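Local coordinates for protein DNA-(apurinic or apyrimidinic site) endonuclease 2 (Xenopus laevis, PDB 6WCD) that acts as a weak AP endonuclease in base excision repair and resects DNA 3'-5' as an exonuclease, using magnesium or manganese, at residues M1-S5 / A305-P311; Y55-V61 / Q115-V120. All coordinates share one frame; numbering follows the deposited sequence. Where two conformers were deposited one is given.

Contact 1. Residues M1-S5 / A305-P311. With BU1 (1,4-butanediol), chain D.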
ATOM      1  N   MET A   1     -10.666  14.662  -0.473  1.00 20.84           N
ATOM      2  CA  MET A   1      -9.319  13.949  -0.649  1.00 19.55           C
ATOM      3  C   MET A   1      -9.594  12.555  -1.148  1.00 19.79           C
ATOM      4  O   MET A   1     -10.518  11.903  -0.683  1.00 19.28           O
ATOM      5  CB  MET A   1      -8.562  13.863   0.652  1.00 22.63           C
ATOM      6  CG  MET A   1      -7.117  13.568   0.518  1.00 30.35           C
ATOM      7  SD  MET A   1      -6.432  13.841   2.179  1.00 37.15           S
ATOM      8  CE  MET A   1      -4.907  12.963   1.968  1.00 44.66           C
ATOM      9  N   LYS A   2      -8.834  12.109  -2.118  1.00 13.22           N
ATOM     10  CA  LYS A   2      -9.000  10.778  -2.675  1.00 12.16           C
ATOM     11  C   LYS A   2      -7.693  10.024  -2.703  1.00 13.14           C
ATOM     12  O   LYS A   2      -6.635  10.600  -2.988  1.00 12.77           O
ATOM     13  CB  LYS A   2      -9.538  10.915  -4.085  1.00 15.00           C
ATOM     14  CG  LYS A   2     -10.949  11.434  -4.122  1.00 17.47           C
ATOM     15  CD  LYS A   2     -11.401  11.773  -5.524  1.00 17.98           C
ATOM     16  CE  LYS A   2     -10.624  12.905  -6.115  1.00 23.78           C
ATOM     17  NZ  LYS A   2     -11.351  13.437  -7.320  1.00 49.82           N
ATOM     18  N   ILE A   3      -7.758   8.724  -2.415  1.00 10.68           N
ATOM     19  CA  ILE A   3      -6.572   7.875  -2.384  0.53  9.71           C
ATOM     20  C   ILE A   3      -6.857   6.562  -3.093  1.00 10.64           C
ATOM     21  O   ILE A   3      -7.921   5.962  -2.941  1.00 12.63           O
ATOM     22  CB  ILE A   3      -6.100   7.629  -0.940  0.53 13.01           C
ATOM     23  CG1 ILE A   3      -4.783   6.860  -0.914  0.53 14.60           C
ATOM     24  CG2 ILE A   3      -7.178   6.911  -0.130  0.53  9.96           C
ATOM     25  CD1 ILE A   3      -4.076   6.998   0.397  0.53 14.51           C
ATOM     26  N   VAL A   4      -5.913   6.144  -3.923  1.00 10.51           N
ATOM     27  CA  VAL A   4      -6.029   4.948  -4.729  1.00 11.18           C
ATOM     28  C   VAL A   4      -4.905   4.004  -4.351  1.00 11.10           C
ATOM     29  O   VAL A   4      -3.777   4.441  -4.079  1.00 10.93           O
ATOM     30  CB  VAL A   4      -5.966   5.272  -6.229  1.00 11.47           C
ATOM     31  CG1 VAL A   4      -5.700   4.043  -7.087  1.00 14.15           C
ATOM     32  CG2 VAL A   4      -7.231   5.933  -6.690  1.00 13.15           C
ATOM     33  N   SER A   5      -5.207   2.728  -4.367  1.00  9.91           N
ATOM     34  CA  SER A   5      -4.211   1.652  -4.238  1.00  9.98           C
ATOM     35  C   SER A   5      -4.360   0.717  -5.432  1.00 10.73           C
ATOM     36  O   SER A   5      -5.475   0.355  -5.804  1.00 11.69           O
ATOM     37  CB  SER A   5      -4.414   0.868  -2.953  1.00 12.69           C
ATOM     38  OG  SER A   5      -3.447  -0.117  -2.756  1.00 14.73           O
ATOM     39  N   ALA A 305     -10.530   5.202  -2.128  1.00 11.16           N
ATOM     40  CA  ALA A 305     -11.285   5.781  -1.038  1.00 11.95           C
ATOM     41  C   ALA A 305     -11.461   7.279  -1.229  1.00 12.22           C
ATOM     42  O   ALA A 305     -10.595   7.967  -1.809  1.00 12.19           O
ATOM     43  CB  ALA A 305     -10.630   5.531   0.293  1.00 16.58           C
ATOM     44  N   PHE A 306     -12.574   7.751  -0.693  1.00 12.83           N
ATOM     45  CA  PHE A 306     -13.046   9.141  -0.810  1.00 12.29           C
ATOM     46  C   PHE A 306     -13.169   9.620   0.623  1.00 13.91           C
ATOM     47  O   PHE A 306     -13.862   8.997   1.429  1.00 15.33           O
ATOM     48  CB  PHE A 306     -14.401   9.220  -1.530  1.00 14.14           C
ATOM     49  CG  PHE A 306     -14.365   8.680  -2.948  1.00 14.21           C
ATOM     50  CD1 PHE A 306     -14.463   7.316  -3.193  1.00 16.58           C
ATOM     51  CD2 PHE A 306     -14.282   9.526  -4.039  1.00 16.58           C
ATOM     52  CE1 PHE A 306     -14.409   6.856  -4.481  1.00 18.18           C
ATOM     53  CE2 PHE A 306     -14.275   9.049  -5.313  1.00 20.69           C
ATOM     54  CZ  PHE A 306     -14.348   7.675  -5.516  1.00 20.62           C
ATOM     55  N   MET A 307     -12.501  10.724   0.945  1.00 15.27           N
ATOM     56  CA  MET A 307     -12.449  11.223   2.311  0.58 14.54           C
ATOM     57  C   MET A 307     -12.789  12.715   2.349  1.00 14.10           C
ATOM     58  O   MET A 307     -12.553  13.440   1.389  1.00 15.83           O
ATOM     59  CB  MET A 307     -11.040  10.968   2.867  0.58 18.42           C
ATOM     60  CG  MET A 307     -10.604   9.486   2.699  0.58 17.03           C
ATOM     61  SD  MET A 307      -8.826   9.271   3.016  0.58 20.15           S
ATOM     62  CE  MET A 307      -8.775   9.709   4.756  0.58 27.24           C
ATOM     63  N   LYS A 308     -13.311  13.144   3.462  1.00 15.26           N
ATOM     64  CA  LYS A 308     -13.758  14.528   3.621  1.00 15.50           C
ATOM     65  C   LYS A 308     -12.666  15.405   4.225  1.00 16.67           C
ATOM     66  O   LYS A 308     -12.802  16.649   4.176  1.00 20.40           O
ATOM     67  CB  LYS A 308     -15.059  14.594   4.414  1.00 21.72           C
ATOM     68  CG  LYS A 308     -14.900  14.234   5.825  1.00 21.05           C
ATOM     69  CD  LYS A 308     -16.216  14.110   6.594  1.00 24.81           C
ATOM     70  CE  LYS A 308     -16.991  12.873   6.191  1.00 30.65           C
ATOM     71  NZ  LYS A 308     -18.185  12.650   7.099  1.00 33.50           N
ATOM     72  N   CYS A 309     -11.617  14.820   4.739  1.00 18.12           N
ATOM     73  CA  CYS A 309     -10.521  15.623   5.286  1.00 20.51           C
ATOM     74  C   CYS A 309      -9.707  16.282   4.179  1.00 19.77           C
ATOM     75  O   CYS A 309      -9.725  15.867   3.017  1.00 20.48           O
ATOM     76  CB  CYS A 309      -9.608  14.782   6.155  1.00 18.78           C
ATOM     77  SG  CYS A 309      -8.994  13.273   5.386  1.00 23.96           S
ATOM     78  N   GLN A 310      -9.067  17.396   4.534  1.00 17.23           N
ATOM     79  CA  GLN A 310      -8.382  18.253   3.549  1.00 15.63           C
ATOM     80  C   GLN A 310      -6.887  18.301   3.857  1.00 18.19           C
ATOM     81  O   GLN A 310      -6.485  18.523   5.003  1.00 18.31           O
ATOM     82  CB  GLN A 310      -8.967  19.651   3.555  1.00 17.93           C
ATOM     83  CG  GLN A 310     -10.486  19.674   3.307  1.00 19.02           C
ATOM     84  CD  GLN A 310     -10.859  19.127   1.941  1.00 18.91           C
ATOM     85  OE1 GLN A 310     -10.220  19.456   0.946  1.00 21.85           O
ATOM     86  NE2 GLN A 310     -11.838  18.214   1.904  1.00 18.65           N
ATOM     87  N   PRO A 311      -6.044  18.101   2.871  1.00 16.39           N
ATOM     88  CA  PRO A 311      -4.610  17.989   3.133  1.00 15.38           C
ATOM     89  C   PRO A 311      -3.949  19.346   3.198  1.00 16.61           C
ATOM     90  O   PRO A 311      -4.385  20.320   2.581  1.00 20.52           O
ATOM     91  CB  PRO A 311      -4.122  17.204   1.922  1.00 18.08           C
ATOM     92  CG  PRO A 311      -4.986  17.639   0.862  1.00 22.41           C
ATOM     93  CD  PRO A 311      -6.356  17.787   1.470  1.00 20.52           C
TER
HETATM   94  C1  BU1 D 403      -6.843  19.830  -2.944  1.00 64.40           C
HETATM   95  C2  BU1 D 403      -6.655  18.310  -2.852  1.00 51.67           C
HETATM   96  C3  BU1 D 403      -7.960  17.584  -2.530  1.00 40.99           C
HETATM   97  C4  BU1 D 403      -8.119  17.487  -1.020  1.00 50.66           C
HETATM   98  O5  BU1 D 403      -6.547  20.452  -1.718  1.00 50.27           O
HETATM   99  O6  BU1 D 403      -9.431  17.184  -0.595  1.00 21.86           O
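Met-1 and Met-307 exchange two backbone hydrogen bonds beside the antiparallel pairing of strands 2-7 and 303-307, neighbours in one of the two packed sheets of the four-layered alpha/beta-sandwich, DNase I-like fold. Met-307 N reaches Met-1 O at 2.8 Å. Further in, Ile-3 and Ala-305 form a hydrogen-bonded pair, Ala-305 N giving a nearly straight bond (168°) to Ile-3 O. The side chain of Met-1 runs extended, CG anti to the backbone N (chi1 -163°), toward the turn that links strands 303-307 and 310-312. Its CB lies 3.3 Å from Cys-309 O, a buried carbonyl with no polar partner in the model; CG carries the chain onward, and SD meets Cys-309 SG at 4.1 Å and Pro-311 CD, an apolar sulfur suited to mostly apolar neighbours, before the extended chain carries CE on past it. On one face of the sheet Lys-2 CG and CD lie obliquely against CD2 and CE2 of the Phe-306 ring; on the other, the small methyl of Ala-305 leaves room for Ile-3 CG2 at 3.7 Å. A bound butanediol sits at the N-terminus: its O6 accepts from Met-1 N at 2.8 Å and donates to Gln-310 OE1 at 2.9 Å.

Contact 2. Residues Y55-V61 / Q115-V120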
ATOM      1  N   TYR A  55       7.623   8.657  -4.136  1.00 11.32           N
ATOM      2  CA  TYR A  55       8.386   7.998  -3.065  1.00 10.05           C
ATOM      3  C   TYR A  55       8.351   6.508  -3.328  1.00 10.83           C
ATOM      4  O   TYR A  55       7.300   5.888  -3.248  1.00 11.60           O
ATOM      5  CB  TYR A  55       7.798   8.349  -1.683  1.00 12.95           C
ATOM      6  CG  TYR A  55       7.660   9.853  -1.548  1.00 11.87           C
ATOM      7  CD1 TYR A  55       8.724  10.622  -1.063  1.00 12.65           C
ATOM      8  CD2 TYR A  55       6.534  10.519  -2.058  1.00 12.84           C
ATOM      9  CE1 TYR A  55       8.687  12.011  -1.071  1.00 13.92           C
ATOM     10  CE2 TYR A  55       6.487  11.893  -2.086  1.00 11.60           C
ATOM     11  CZ  TYR A  55       7.567  12.635  -1.585  1.00 12.55           C
ATOM     12  OH  TYR A  55       7.575  14.006  -1.615  1.00 15.26           O
ATOM     13  N   PHE A  56       9.506   5.946  -3.627  1.00 12.72           N
ATOM     14  CA  PHE A  56       9.630   4.536  -4.015  1.00 11.92           C
ATOM     15  C   PHE A  56      10.369   3.780  -2.934  1.00 12.45           C
ATOM     16  O   PHE A  56      11.308   4.316  -2.311  1.00 15.67           O
ATOM     17  CB  PHE A  56      10.416   4.357  -5.323  1.00 11.40           C
ATOM     18  CG  PHE A  56       9.612   4.537  -6.574  1.00 12.99           C
ATOM     19  CD1 PHE A  56       9.015   5.705  -6.899  1.00 13.49           C
ATOM     20  CD2 PHE A  56       9.507   3.481  -7.452  1.00 13.04           C
ATOM     21  CE1 PHE A  56       8.266   5.846  -8.076  1.00 13.33           C
ATOM     22  CE2 PHE A  56       8.788   3.595  -8.606  1.00 13.53           C
ATOM     23  CZ  PHE A  56       8.192   4.806  -8.952  1.00 12.96           C
ATOM     24  N   SER A  57      10.042   2.517  -2.800  1.00 11.06           N
ATOM     25  CA  SER A  57      10.936   1.556  -2.173  1.00 11.67           C
ATOM     26  C   SER A  57      11.335   0.573  -3.247  1.00 12.86           C
ATOM     27  O   SER A  57      10.493  -0.031  -3.889  1.00 13.78           O
ATOM     28  CB  SER A  57      10.266   0.851  -1.001  1.00 16.11           C
ATOM     29  OG  SER A  57      11.229  -0.042  -0.373  1.00 19.15           O
ATOM     30  N   PHE A  58      12.627   0.473  -3.468  1.00 17.10           N
ATOM     31  CA  PHE A  58      13.207  -0.399  -4.472  1.00 15.86           C
ATOM     32  C   PHE A  58      13.732  -1.684  -3.852  1.00 17.62           C
ATOM     33  O   PHE A  58      14.447  -1.641  -2.842  1.00 17.56           O
ATOM     34  CB  PHE A  58      14.377   0.313  -5.127  1.00 17.49           C
ATOM     35  CG  PHE A  58      14.057   1.625  -5.728  1.00 17.62           C
ATOM     36  CD1 PHE A  58      13.408   1.723  -6.927  1.00 15.13           C
ATOM     37  CD2 PHE A  58      14.500   2.798  -5.125  1.00 25.96           C
ATOM     38  CE1 PHE A  58      13.150   2.925  -7.533  1.00 17.80           C
ATOM     39  CE2 PHE A  58      14.230   4.047  -5.685  1.00 27.30           C
ATOM     40  CZ  PHE A  58      13.588   4.116  -6.916  1.00 26.11           C
ATOM     41  N   SER A  59      13.443  -2.805  -4.489  1.00 13.39           N
ATOM     42  CA  SER A  59      14.013  -4.056  -4.031  1.00 14.91           C
ATOM     43  C   SER A  59      15.525  -4.007  -4.143  1.00 19.30           C
ATOM     44  O   SER A  59      16.082  -3.516  -5.127  1.00 18.21           O
ATOM     45  CB  SER A  59      13.508  -5.186  -4.858  1.00 15.25           C
ATOM     46  OG  SER A  59      14.241  -6.365  -4.613  1.00 25.12           O
ATOM     47  N   ARG A  60      16.212  -4.605  -3.180  1.00 17.25           N
ATOM     48  CA  ARG A  60      17.644  -4.656  -3.229  1.00 19.82           C
ATOM     49  C   ARG A  60      18.117  -6.071  -3.517  1.00 21.71           C
ATOM     50  O   ARG A  60      19.315  -6.300  -3.542  1.00 25.25           O
ATOM     51  CB  ARG A  60      18.202  -4.230  -1.871  1.00 19.60           C
ATOM     52  CG  ARG A  60      18.051  -2.747  -1.596  1.00 26.43           C
ATOM     53  CD  ARG A  60      17.805  -2.462  -0.136  1.00 39.53           C
ATOM     54  NE  ARG A  60      17.958  -1.043   0.177  1.00 53.37           N
ATOM     55  CZ  ARG A  60      17.065  -0.099  -0.110  1.00 60.54           C
ATOM     56  NH1 ARG A  60      15.931  -0.402  -0.732  1.00 46.04           N
ATOM     57  NH2 ARG A  60      17.308   1.158   0.235  1.00 40.63           N
ATOM     58  N   VAL A  61      17.215  -7.012  -3.799  1.00 17.94           N
ATOM     59  CA  VAL A  61      17.642  -8.417  -3.919  1.00 22.05           C
ATOM     60  C   VAL A  61      17.552  -9.023  -5.305  1.00 36.10           C
ATOM     61  O   VAL A  61      17.992 -10.174  -5.491  1.00 32.33           O
ATOM     62  CB  VAL A  61      16.867  -9.331  -2.946  1.00 26.15           C
ATOM     63  CG1 VAL A  61      17.090  -8.888  -1.496  1.00 41.98           C
ATOM     64  CG2 VAL A  61      15.430  -9.398  -3.311  1.00 26.09           C
ATOM     65  N   GLN A 115      14.215  -5.487   2.744  1.00 14.05           N
ATOM     66  CA  GLN A 115      15.067  -5.306   1.577  1.00 16.59           C
ATOM     67  C   GLN A 115      14.407  -5.674   0.254  1.00 15.64           C
ATOM     68  O   GLN A 115      15.100  -5.707  -0.767  1.00 16.58           O
ATOM     69  CB  GLN A 115      16.355  -6.124   1.736  1.00 16.50           C
ATOM     70  CG  GLN A 115      16.136  -7.593   1.669  1.00 14.83           C
ATOM     71  CD  GLN A 115      17.411  -8.407   1.831  1.00 22.87           C
ATOM     72  OE1 GLN A 115      18.504  -7.865   2.048  1.00 26.48           O
ATOM     73  NE2 GLN A 115      17.276  -9.726   1.760  1.00 21.70           N
ATOM     74  N   GLU A 116      13.133  -6.014   0.229  1.00 13.56           N
ATOM     75  CA  GLU A 116      12.493  -6.443  -1.004  1.00 14.14           C
ATOM     76  C   GLU A 116      11.557  -5.386  -1.596  1.00 11.75           C
ATOM     77  O   GLU A 116      10.776  -5.684  -2.500  1.00 15.48           O
ATOM     78  CB  GLU A 116      11.716  -7.749  -0.781  1.00 14.39           C
ATOM     79  CG  GLU A 116      12.618  -8.903  -0.421  1.00 14.61           C
ATOM     80  CD  GLU A 116      11.932 -10.275  -0.368  1.00 15.51           C
ATOM     81  OE1 GLU A 116      10.702 -10.415  -0.675  1.00 14.98           O
ATOM     82  OE2 GLU A 116      12.656 -11.250   0.025  1.00 16.74           O
ATOM     83  N   GLY A 117      11.668  -4.154  -1.144  1.00 12.36           N
ATOM     84  CA  GLY A 117      10.869  -3.088  -1.745  1.00 12.10           C
ATOM     85  C   GLY A 117       9.381  -3.238  -1.524  1.00 14.63           C
ATOM     86  O   GLY A 117       8.590  -3.031  -2.448  1.00 17.02           O
ATOM     87  N   ARG A 118       8.981  -3.635  -0.325  1.00 11.50           N
ATOM     88  CA  ARG A 118       7.587  -3.959  -0.072  1.00 10.63           C
ATOM     89  C   ARG A 118       6.804  -2.960   0.753  1.00 11.22           C
ATOM     90  O   ARG A 118       5.617  -3.172   1.005  1.00 11.73           O
ATOM     91  CB  ARG A 118       7.523  -5.316   0.642  1.00 11.08           C
ATOM     92  CG  ARG A 118       8.013  -6.459  -0.238  1.00 12.91           C
ATOM     93  CD  ARG A 118       7.856  -7.827   0.447  1.00 14.76           C
ATOM     94  NE  ARG A 118       8.299  -8.849  -0.474  1.00 13.15           N
ATOM     95  CZ  ARG A 118       7.626  -9.280  -1.524  1.00 14.83           C
ATOM     96  NH1 ARG A 118       8.164 -10.134  -2.363  1.00 17.63           N
ATOM     97  NH2 ARG A 118       6.380  -8.892  -1.702  1.00 13.87           N
ATOM     98  N   ALA A 119       7.409  -1.888   1.215  1.00 10.34           N
ATOM     99  CA  ALA A 119       6.678  -0.899   1.998  1.00 10.39           C
ATOM    100  C   ALA A 119       7.266   0.494   1.836  1.00 10.78           C
ATOM    101  O   ALA A 119       8.495   0.670   1.835  1.00 12.04           O
ATOM    102  CB  ALA A 119       6.684  -1.253   3.474  1.00 12.53           C
ATOM    103  N   VAL A 120       6.412   1.482   1.719  1.00 10.44           N
ATOM    104  CA  VAL A 120       6.817   2.879   1.758  1.00 10.28           C
ATOM    105  C   VAL A 120       5.758   3.615   2.573  1.00 11.84           C
ATOM    106  O   VAL A 120       4.556   3.325   2.477  1.00 12.20           O
ATOM    107  CB  VAL A 120       7.055   3.461   0.346  1.00 12.92           C
ATOM    108  CG1 VAL A 120       5.829   3.542  -0.437  1.00 13.88           C
ATOM    109  CG2 VAL A 120       7.764   4.829   0.430  1.00 16.48           C
TER
HETATM  110  O   HOH W   1      10.780  -1.865   1.786  1.00 24.17           O
HETATM  111  O   HOH W   2      13.806  -2.618  -0.171  1.00 29.00           O
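Ser-59 and Gly-117 bring their backbones to a CA-CA distance of 4.0 Å, the tight middle of this contact. Gly-117 has positive phi (66°), and a beta-carbon would collide with Ser-59 N, so lack of a side chain suits it doubly. Beside it Ser-57 CB presses to 3.3 Å from Ala-119 O, while its hydroxyl oxygen accepts a hydrogen bond from a water and is also hydrogen-bonded to Glu-83. A second water accepts from Gly-117 N and donates to Phe-58 O, bridging the two loop backbones. Farther in, branched Val-120 packs beside Tyr-55, CG2 to CB 4.1 Å.

The outer end is looser: Arg-60 is exposed, Val-61 and Gln-115 partly so, and one direct backbone bond, Arg-60 N to Gln-115 O at 2.9 Å, ties it. Ser-59 OG accepts from Val-61 N in an ST turn. The Val-61 and Gln-115 side chains cross at about a right angle, CG1 3.4 Å from Gln-115 CD. Glu-116 touches Val-61 through CG, and its OE1 takes both NE (2.9 Å) and NH1 of Arg-118 side-on, with Arg-153 as another partner. An alanine at Glu-116 would probably leave both arginines without this carboxylate and the Arg-118 guanidinium, still bonded through NH2 to Tyr-142 O, less firmly fixed in its rotation. Tyr-142 is by similarity an active-site residue, so this loop packing borders the catalytic end of the DNase I-like, AP/ExoA-family nuclease domain.

How the contacts relate
Contact 1 is mainly pairing within one sheet of the nuclease domain, touching the other through Pro-311; contact 2 sets strand 53-57 of the first sheet against strand 119-127 of the second. They lie on opposite sides of the domain's centre, with nearest atoms about 10 Å apart, yet strand 310-312 of contact 1 neighbours strand 119-127. Contact 2 is the more buried, contact 1 only partly so. Regular backbone pairing and sulfur-rich packing dominate contact 1, whereas a bridging water, a glycine and an ionic network mark the loops of 55-61 / 115-120, close to an inferred active-site tyrosine. Along the chain, contact 2 is nested within the loop closed by contact 1.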